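Local coordinates for protein L-rhamnose mutarotase (Formosa agariphila, PDB 6HHN) that catalyses the interconversion of alpha- and beta-L-rhamnose, an anomeric conversion used in the breakdown of the algal polysaccharide ulvan, at residues D34-E39 / K85-F90. Numbering follows the deposited sequence.
Sequences DQLWPE and KKWWDF
With CG anti to the carbonyl carbon (chi1 -55°), W37 reaches from the turn before helix 38-46 to helix 82-91, while W87 holds CG anti to its backbone N (chi1 -179°) and sends its ring back to meet it. The two indoles form an edge-to-face pair, planes at 88°: the benzo edge of W87 points into the face of W37, its CE3 3.6 Å from W37 CE2. The far rim of W37 reaches the helix backbone, where CZ3 lies 3.5 Å from W87 N and CH2 3.6 Å from K86 O, the latter near the ring plane. One turn on, F90 meets W37 CZ2 obliquely through CG at 3.9 Å. L36 packs on a face of W87 by a CH-pi contact, CD1 sitting 3.6 Å from the centroid of the six-membered ring. Were W37 cut back to an alanine, the benzo edge of W87 would probably lose its aromatic partner and a gap would probably open beside F90. W87 also makes an edge-to-face pair with H33, the probable proton donor, and is itself a probable substrate-binding residue. The aromatic cluster thus joins the connection between helices 26-34 and 38-46 to helix 82-91, in a subunit of the dimeric alpha-beta barrel fold, at the probable rhamnose site.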
loop_
_atom_site.group_PDB
_atom_site.type_symbol
_atom_site.label_atom_id
_atom_site.label_comp_id
_atom_site.label_asym_id
_atom_site.label_seq_id
_atom_site.Cartn_x
_atom_site.Cartn_y
_atom_site.Cartn_z
ATOM N N ASP A 34 16.276 0.494 -8.751
ATOM C CA ASP A 34 16.630 1.601 -9.630
ATOM C C ASP A 34 17.195 1.082 -10.949
ATOM O O ASP A 34 17.124 1.775 -11.973
ATOM C CB ASP A 34 17.675 2.504 -8.961
ATOM C CG ASP A 34 17.106 3.357 -7.826
ATOM O OD1 ASP A 34 15.867 3.441 -7.661
ATOM O OD2 ASP A 34 17.922 3.955 -7.097
ATOM N N GLN A 35 17.769 -0.125 -10.933
ATOM C CA GLN A 35 18.350 -0.766 -12.110
ATOM C C GLN A 35 17.521 -1.959 -12.581
ATOM O O GLN A 35 18.056 -2.902 -13.186
ATOM C CB GLN A 35 19.782 -1.216 -11.819
ATOM C CG GLN A 35 20.701 -0.118 -11.327
ATOM C CD GLN A 35 20.788 1.044 -12.292
ATOM O OE1 GLN A 35 20.896 0.850 -13.508
ATOM N NE2 GLN A 35 20.735 2.261 -11.761
ATOM N N LEU A 36 16.214 -1.930 -12.319
ATOM C CA LEU A 36 15.334 -3.020 -12.725
ATOM C C LEU A 36 15.503 -3.292 -14.205
ATOM O O LEU A 36 15.540 -2.368 -15.018
ATOM C CB LEU A 36 13.879 -2.638 -12.454
ATOM C CG LEU A 36 12.825 -3.698 -12.804
ATOM C CD1 LEU A 36 12.888 -4.823 -11.795
ATOM C CD2 LEU A 36 11.438 -3.116 -12.863
ATOM N N TRP A 37 15.629 -4.567 -14.557
ATOM C CA TRP A 37 15.933 -4.915 -15.936
ATOM C C TRP A 37 14.838 -4.409 -16.864
ATOM O O TRP A 37 13.646 -4.616 -16.571
ATOM C CB TRP A 37 16.054 -6.428 -16.094
ATOM C CG TRP A 37 17.037 -7.060 -15.178
ATOM C CD1 TRP A 37 18.120 -6.472 -14.596
ATOM C CD2 TRP A 37 17.006 -8.409 -14.714
ATOM N NE1 TRP A 37 18.784 -7.389 -13.806
ATOM C CE2 TRP A 37 18.121 -8.585 -13.874
ATOM C CE3 TRP A 37 16.172 -9.499 -14.971
ATOM C CZ2 TRP A 37 18.386 -9.797 -13.232
ATOM C CZ3 TRP A 37 16.447 -10.702 -14.358
ATOM C CH2 TRP A 37 17.548 -10.839 -13.495
ATOM N N PRO A 38 15.176 -3.790 -17.984
ATOM C CA PRO A 38 14.137 -3.384 -18.934
ATOM C C PRO A 38 13.291 -4.532 -19.442
ATOM O O PRO A 38 12.100 -4.335 -19.749
ATOM C CB PRO A 38 14.923 -2.693 -20.055
ATOM C CG PRO A 38 16.295 -3.111 -19.925
ATOM C CD PRO A 38 16.534 -3.471 -18.460
ATOM N N GLU A 39 13.865 -5.737 -19.512
ATOM C CA GLU A 39 13.085 -6.901 -19.915
ATOM C C GLU A 39 11.924 -7.135 -18.959
ATOM O O GLU A 39 10.816 -7.478 -19.386
ATOM C CB GLU A 39 13.963 -8.153 -19.922
ATOM C CG GLU A 39 15.039 -8.207 -20.995
ATOM C CD GLU A 39 16.306 -7.438 -20.684
ATOM O OE1 GLU A 39 16.402 -6.820 -19.603
ATOM O OE2 GLU A 39 17.244 -7.472 -21.529
ATOM N N LYS A 85 11.760 -15.497 -13.121
ATOM C CA LYS A 85 12.471 -16.422 -12.251
ATOM C C LYS A 85 13.921 -15.996 -12.066
ATOM O O LYS A 85 14.477 -16.131 -10.967
ATOM C CB LYS A 85 12.381 -17.839 -12.802
ATOM C CG LYS A 85 10.973 -18.424 -12.727
ATOM C CD LYS A 85 10.950 -19.887 -13.170
ATOM C CE LYS A 85 10.486 -20.043 -14.592
ATOM N NZ LYS A 85 10.515 -21.472 -15.008
ATOM N N LYS A 86 14.549 -15.469 -13.129
ATOM C CA LYS A 86 15.901 -14.938 -12.991
ATOM C C LYS A 86 15.943 -13.748 -12.045
ATOM O O LYS A 86 16.900 -13.591 -11.280
ATOM C CB LYS A 86 16.470 -14.561 -14.363
ATOM C CG LYS A 86 16.923 -15.742 -15.180
ATOM C CD LYS A 86 17.188 -15.310 -16.604
ATOM C CE LYS A 86 17.712 -16.455 -17.452
ATOM N NZ LYS A 86 19.086 -16.833 -17.040
ATOM N N TRP A 87 14.912 -12.888 -12.087
ATOM C CA TRP A 87 14.849 -11.762 -11.155
ATOM C C TRP A 87 14.717 -12.258 -9.712
ATOM O O TRP A 87 15.416 -11.778 -8.818
ATOM C CB TRP A 87 13.682 -10.821 -11.531
ATOM C CG TRP A 87 13.602 -9.627 -10.614
ATOM C CD1 TRP A 87 12.689 -9.419 -9.624
ATOM C CD2 TRP A 87 14.472 -8.498 -10.606
ATOM N NE1 TRP A 87 12.933 -8.214 -8.992
ATOM C CE2 TRP A 87 14.022 -7.628 -9.580
ATOM C CE3 TRP A 87 15.581 -8.120 -11.373
ATOM C CZ2 TRP A 87 14.659 -6.423 -9.291
ATOM C CZ3 TRP A 87 16.196 -6.910 -11.099
ATOM C CH2 TRP A 87 15.742 -6.087 -10.048
ATOM N N TRP A 88 13.855 -13.233 -9.484
ATOM C CA TRP A 88 13.752 -13.819 -8.150
ATOM C C TRP A 88 15.104 -14.350 -7.687
ATOM O O TRP A 88 15.521 -14.117 -6.537
ATOM C CB TRP A 88 12.727 -14.938 -8.180
ATOM C CG TRP A 88 11.319 -14.493 -8.353
ATOM C CD1 TRP A 88 10.823 -13.226 -8.230
ATOM C CD2 TRP A 88 10.214 -15.327 -8.698
ATOM N NE1 TRP A 88 9.463 -13.229 -8.451
ATOM C CE2 TRP A 88 9.072 -14.511 -8.746
ATOM C CE3 TRP A 88 10.081 -16.692 -8.951
ATOM C CZ2 TRP A 88 7.814 -15.017 -9.047
ATOM C CZ3 TRP A 88 8.834 -17.190 -9.264
ATOM C CH2 TRP A 88 7.719 -16.357 -9.307
ATOM N N ASP A 89 15.800 -15.095 -8.548
ATOM C CA ASP A 89 17.107 -15.616 -8.151
ATOM C C ASP A 89 18.062 -14.478 -7.791
ATOM O O ASP A 89 18.841 -14.571 -6.836
ATOM C CB ASP A 89 17.719 -16.417 -9.302
ATOM C CG ASP A 89 16.990 -17.733 -9.614
ATOM O OD1 ASP A 89 16.177 -18.219 -8.808
ATOM O OD2 ASP A 89 17.252 -18.295 -10.710
ATOM N N PHE A 90 18.066 -13.406 -8.592
ATOM C CA PHE A 90 18.957 -12.268 -8.365
ATOM C C PHE A 90 18.688 -11.584 -7.035
ATOM O O PHE A 90 19.626 -11.096 -6.390
ATOM C CB PHE A 90 18.761 -11.320 -9.548
ATOM C CG PHE A 90 19.521 -10.039 -9.486
ATOM C CD1 PHE A 90 20.890 -10.005 -9.563
ATOM C CD2 PHE A 90 18.833 -8.829 -9.447
ATOM C CE1 PHE A 90 21.584 -8.808 -9.544
ATOM C CE2 PHE A 90 19.511 -7.632 -9.445
ATOM C CZ PHE A 90 20.892 -7.615 -9.495
#